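Aminoglycoside phosphotransferase (Mycobacterium smegmatis, PDB 6EF6) phosphorylates (S)-1-amino-2-propanol as a kinase of the aminoacetone utilization microcompartment. Local coordinates at residues Y57-E60 / Q65-L68; R69-D74 / D252-G257. All blocks are in the same frame, centred on the assembly; numbering follows the deposited sequence.

In the fold
Contact 1 and contact 2 share strand 64-70 of the five-stranded sheet in a kinase-like fold, with centres about 17 Å apart. Contact 1 pairs this strand with strand 55-61; contact 2 follows its end toward the Asp-Phe-Asp segment 252-257. They meet directly where Tyr57 CE1 packs on Val70 CG2 at 4.1 Å. Benzoic acid is the common element: Ile67 of contact 1 touches its ring, while Arg69 of contact 2 binds its carboxylate, with a weak bond from the backbone N of Asp252. The sodium ion bound by Asp231 and Asp252 belongs to contact 2, the side chain of Ile67 lying about 13 Å from it. The side chain of Arg72 lies about 5 Å from the bound (2R)-1-methoxypropan-2-amine.

Contact 1. Residues Y57-E60 / Q65-L68; sequences YLVE and QSIL. With BEZ (benzoic acid), chain B.
Val59 sets CG1 anti to its backbone N and CG2 anti to its carbonyl carbon, and from there CG2 meets Leu68 CB at 3.9 Å. Leu58 CG stands anti to the backbone N (chi1 172°), which lets the branch CD1 lean toward the partner strand, 3.5 Å from Ser66 O. The two segments are the paired arms of an antiparallel beta hairpin, strands 55-61 and 64-70, within the five-stranded sheet of a kinase-like fold. Four backbone bonds define the pairing. Val59 N gives Ser66 O a nearly straight bond of 2.7 Å (N-H...O 174°), returned by Ser66 N to Val59 O at 3.0 Å. Tyr57 and Leu68 form the second hydrogen-bonded pair: Tyr57 N to Leu68 O is 2.8 Å, and Leu68 N to Tyr57 O is 2.9 Å. Between them Leu58 and Ile67 form a non-hydrogen-bonded pair, and Glu60 with Gln65 forms another beyond Val59 and Ser66.

Tyr57, Val59, Ser66 and Leu68 share one face, where helix 28-35 packs on Tyr57 and Leu68 through Ala31. Leu68 O lies at the edge of the Tyr57 ring, near its plane. The buried hydroxyl of Ser66 is hydrogen-bonded to both His128 and His64. On the other face, Glu60 and Gln65 run side by side with carboxylate and amide planes 36° apart. Gln65 NE2 makes a weak bond to Glu60 OE1 at 3.4 Å; its stronger partner is Glu136. Ile67, also on this face, lines the benzoic acid pocket. Its CG2 and CD1 both approach the end of the ring remote from the carboxylate, and the closest pair is Ile67 CD1 with benzoic acid C4 at 3.5 Å.

Contact 2. Residues R69-D74 / D252-G257; sequences RVHRQD and DFDDCG. With NA (sodium ion), chain D; BEZ (benzoic acid), chain B.
His71 and Asp254 meet directly, CE1 of the imidazole lying 3.2 Å from Asp254 OD1 with the oxygen at the ring edge. Segment 69-74 leaves strand 64-70 of the kinase-like fold, and 252-257 opens with Asp-Phe-Asp, at a place consistent with the DFG motif of protein kinases. Ring and carboxylate planes are 62° apart, so the imidazole and the acid cross instead of stacking.

The charge contact is looser. Arg72 NH2 is 4.1 Å from Asp254 OD2, an oxygen far off the plane of the guanidinium, which makes this an attraction of opposite charges and not a directed bond.

Waters bridge the two segments. Water 1 joins His71 ND1 to Asp254 OD2, donating to that oxygen at 2.7 Å. Water 2 lies in the guanidinium plane and accepts from Arg72 NH2 at 2.9 Å, while donating to Asp254 OD2 and Asp255 OD1. With Asn54 ND2 added, three hydrogen bonds grip Asp254 OD2.

Ligand bonds form the last group. Bent at chi3 (76°), the otherwise extended chain of Arg69 brings NH1 to benzoic acid O1 at 2.9 Å, while NH2 is salt-bridged to Glu84. An arginine on strand 64-70 paired with a glutamate of helix 78-94 recalls the lysine-glutamate pair of protein kinases, and probably helps to form an anion site. Asp252 N adds a weak bond to O1 at 3.3 Å. The sodium ion is bound by Asp231 and waters 3, 4 and 5, together with Asp252 OD2 at 2.6 Å.

Contact 1. Residues Y57-E60 / Q65-L68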
# COMPACT_ATOMS: atom_id res chain seq x y z
N TYR A 57 14.75 6.33 -6.00
CA TYR A 57 15.52 7.33 -6.73
C TYR A 57 15.33 7.15 -8.23
O TYR A 57 15.35 6.03 -8.75
CB TYR A 57 17.01 7.18 -6.45
CG TYR A 57 17.40 7.40 -5.01
CD1 TYR A 57 17.39 6.34 -4.11
CD2 TYR A 57 17.75 8.66 -4.53
CE1 TYR A 57 17.75 6.52 -2.79
CE2 TYR A 57 18.09 8.85 -3.21
CZ TYR A 57 18.09 7.77 -2.34
OH TYR A 57 18.42 7.99 -1.03
N LEU A 58 15.19 8.28 -8.92
CA LEU A 58 15.29 8.30 -10.37
C LEU A 58 16.77 8.32 -10.74
O LEU A 58 17.50 9.22 -10.32
CB LEU A 58 14.61 9.55 -10.92
CG LEU A 58 14.82 9.79 -12.43
CD1 LEU A 58 14.25 8.60 -13.21
CD2 LEU A 58 14.16 11.09 -12.87
N VAL A 59 17.20 7.32 -11.51
CA VAL A 59 18.59 7.19 -11.94
C VAL A 59 18.69 7.70 -13.37
O VAL A 59 17.98 7.21 -14.26
CB VAL A 59 19.04 5.72 -11.90
CG1 VAL A 59 20.50 5.58 -12.36
CG2 VAL A 59 18.86 5.12 -10.52
N GLU A 60 19.59 8.65 -13.62
CA GLU A 60 19.72 9.24 -14.95
C GLU A 60 21.17 9.17 -15.40
O GLU A 60 22.06 9.68 -14.71
CB GLU A 60 19.22 10.69 -14.97
CG GLU A 60 17.75 10.77 -14.58
CD GLU A 60 17.19 12.19 -14.61
OE1 GLU A 60 16.51 12.53 -15.60
OE2 GLU A 60 17.43 12.95 -13.64
N GLN A 65 17.08 6.29 -18.20
CA GLN A 65 16.39 6.50 -16.94
C GLN A 65 16.00 5.16 -16.35
O GLN A 65 15.64 4.24 -17.09
CB GLN A 65 15.11 7.31 -17.14
CG GLN A 65 15.34 8.77 -17.47
CD GLN A 65 14.03 9.54 -17.59
OE1 GLN A 65 13.10 9.08 -18.23
NE2 GLN A 65 13.97 10.70 -16.98
N SER A 66 16.09 5.05 -15.03
CA SER A 66 15.59 3.88 -14.31
C SER A 66 15.33 4.27 -12.86
O SER A 66 15.51 5.42 -12.47
CB SER A 66 16.53 2.67 -14.46
OG SER A 66 17.85 2.97 -14.01
N ILE A 67 14.82 3.32 -12.08
CA ILE A 67 14.37 3.58 -10.71
C ILE A 67 15.06 2.63 -9.74
O ILE A 67 15.02 1.40 -9.92
CB ILE A 67 12.84 3.49 -10.59
CG1 ILE A 67 12.23 4.64 -11.40
CG2 ILE A 67 12.44 3.56 -9.14
CD1 ILE A 67 10.75 4.50 -11.63
N LEU A 68 15.66 3.18 -8.69
CA LEU A 68 16.33 2.37 -7.69
C LEU A 68 15.59 2.47 -6.36
O LEU A 68 15.41 3.58 -5.83
CB LEU A 68 17.78 2.83 -7.54
CG LEU A 68 18.70 1.93 -6.76
CD1 LEU A 68 18.97 0.65 -7.49
CD2 LEU A 68 20.03 2.68 -6.52
C BEZ B . 8.53 0.82 -5.66
O1 BEZ B . 8.24 -0.38 -5.56
O2 BEZ B . 8.77 1.48 -4.61
C1 BEZ B . 8.59 1.43 -7.02
C2 BEZ B . 8.50 2.80 -7.17
C3 BEZ B . 8.56 3.35 -8.44
C4 BEZ B . 8.68 2.53 -9.55
C5 BEZ B . 8.77 1.15 -9.39
C6 BEZ B . 8.71 0.61 -8.12

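Contact 2. Residues R69-D74 / D252-G257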
# COMPACT_ATOMS: atom_id res chain seq x y z
N ARG A 69 15.14 1.35 -5.81
CA ARG A 69 14.44 1.30 -4.53
C ARG A 69 15.36 0.77 -3.43
O ARG A 69 15.79 -0.39 -3.48
CB ARG A 69 13.21 0.40 -4.65
CG ARG A 69 12.41 0.24 -3.38
CD ARG A 69 11.17 -0.61 -3.64
NE ARG A 69 11.50 -2.02 -3.74
CZ ARG A 69 10.60 -2.98 -3.96
NH1 ARG A 69 9.31 -2.67 -4.18
NH2 ARG A 69 10.99 -4.23 -3.91
N VAL A 70 15.64 1.59 -2.42
CA VAL A 70 16.46 1.18 -1.28
C VAL A 70 15.52 0.84 -0.12
O VAL A 70 14.84 1.71 0.43
CB VAL A 70 17.46 2.28 -0.87
CG1 VAL A 70 18.26 1.86 0.38
CG2 VAL A 70 18.42 2.60 -2.01
N HIS A 71 15.48 -0.43 0.29
CA HIS A 71 14.53 -0.86 1.30
C HIS A 71 14.93 -0.36 2.67
O HIS A 71 16.10 -0.38 3.05
CB HIS A 71 14.46 -2.39 1.32
CG HIS A 71 13.72 -2.96 0.17
ND1 HIS A 71 12.39 -3.32 0.25
CD2 HIS A 71 14.09 -3.22 -1.11
CE1 HIS A 71 11.99 -3.76 -0.93
NE2 HIS A 71 13.01 -3.74 -1.76
N ARG A 72 13.94 0.12 3.41
CA ARG A 72 14.25 0.55 4.76
C ARG A 72 14.68 -0.65 5.61
O ARG A 72 14.48 -1.81 5.26
CB ARG A 72 13.09 1.33 5.36
CG ARG A 72 11.84 0.56 5.52
CD ARG A 72 10.80 1.52 6.06
NE ARG A 72 9.57 0.85 6.45
CZ ARG A 72 8.59 0.55 5.61
NH1 ARG A 72 7.50 -0.05 6.06
NH2 ARG A 72 8.70 0.86 4.32
N GLN A 73 15.37 -0.33 6.70
CA GLN A 73 15.98 -1.35 7.53
C GLN A 73 14.92 -2.17 8.23
O GLN A 73 13.90 -1.65 8.68
CB GLN A 73 16.89 -0.67 8.57
CG GLN A 73 17.36 -1.59 9.67
CD GLN A 73 18.20 -0.87 10.70
OE1 GLN A 73 19.04 -0.03 10.36
NE2 GLN A 73 17.97 -1.18 11.98
N ASP A 74 15.14 -3.49 8.29
CA ASP A 74 14.46 -4.42 9.17
C ASP A 74 13.04 -4.79 8.74
O ASP A 74 12.44 -5.67 9.35
CB ASP A 74 14.43 -3.96 10.65
CG ASP A 74 15.79 -4.09 11.32
OD1 ASP A 74 16.52 -5.06 11.00
OD2 ASP A 74 16.14 -3.22 12.15
N ASP A 252 5.01 0.07 -5.98
CA ASP A 252 5.09 -0.04 -4.52
C ASP A 252 4.26 -1.19 -3.98
O ASP A 252 3.38 -1.03 -3.13
CB ASP A 252 4.70 1.28 -3.84
CG ASP A 252 5.03 1.30 -2.35
OD1 ASP A 252 5.73 0.38 -1.90
OD2 ASP A 252 4.58 2.23 -1.66
N PHE A 253 4.65 -2.39 -4.43
CA PHE A 253 4.12 -3.66 -3.90
C PHE A 253 4.78 -4.05 -2.56
O PHE A 253 4.67 -5.20 -2.13
CB PHE A 253 4.24 -4.80 -4.94
CG PHE A 253 3.24 -4.77 -6.04
CD1 PHE A 253 3.32 -3.83 -7.09
CD2 PHE A 253 2.27 -5.75 -6.14
CE1 PHE A 253 2.41 -3.84 -8.13
CE2 PHE A 253 1.36 -5.74 -7.19
CZ PHE A 253 1.43 -4.81 -8.18
N ASP A 254 5.53 -3.14 -1.91
CA ASP A 254 6.34 -3.57 -0.78
C ASP A 254 5.52 -3.97 0.45
O ASP A 254 6.10 -4.59 1.34
CB ASP A 254 7.31 -2.45 -0.41
CG ASP A 254 8.39 -2.90 0.59
OD1 ASP A 254 9.09 -3.90 0.38
OD2 ASP A 254 8.56 -2.20 1.63
N ASP A 255 4.26 -3.60 0.56
CA ASP A 255 3.38 -4.06 1.64
C ASP A 255 2.56 -5.28 1.25
O ASP A 255 1.69 -5.69 1.98
CB ASP A 255 2.45 -2.96 2.19
CG ASP A 255 3.13 -2.00 3.11
OD1 ASP A 255 4.23 -2.30 3.60
OD2 ASP A 255 2.52 -0.90 3.27
N CYS A 256 2.80 -5.86 0.09
CA CYS A 256 1.91 -6.92 -0.36
C CYS A 256 2.01 -8.14 0.56
O CYS A 256 3.02 -8.40 1.21
CB CYS A 256 2.17 -7.31 -1.82
SG CYS A 256 3.60 -8.38 -2.18
N GLY A 257 0.89 -8.86 0.66
CA GLY A 257 0.86 -10.04 1.53
C GLY A 257 -0.58 -10.50 1.68
O GLY A 257 -1.41 -10.20 0.85
NA NA D . 3.70 1.73 0.74
C BEZ B . 8.53 0.82 -5.66
O1 BEZ B . 8.24 -0.38 -5.56
O2 BEZ B . 8.77 1.48 -4.61
C1 BEZ B . 8.59 1.43 -7.02
C2 BEZ B . 8.50 2.80 -7.17
C3 BEZ B . 8.56 3.35 -8.44
C4 BEZ B . 8.68 2.53 -9.55
C5 BEZ B . 8.77 1.15 -9.39
C6 BEZ B . 8.71 0.61 -8.12
O HOH W 1 11.02 -2.39 2.67
O HOH W 2 6.73 -0.42 2.57
O HOH W 3 3.80 -0.40 0.19
O HOH W 4 6.17 1.67 0.75
O HOH W 5 3.57 1.50 2.75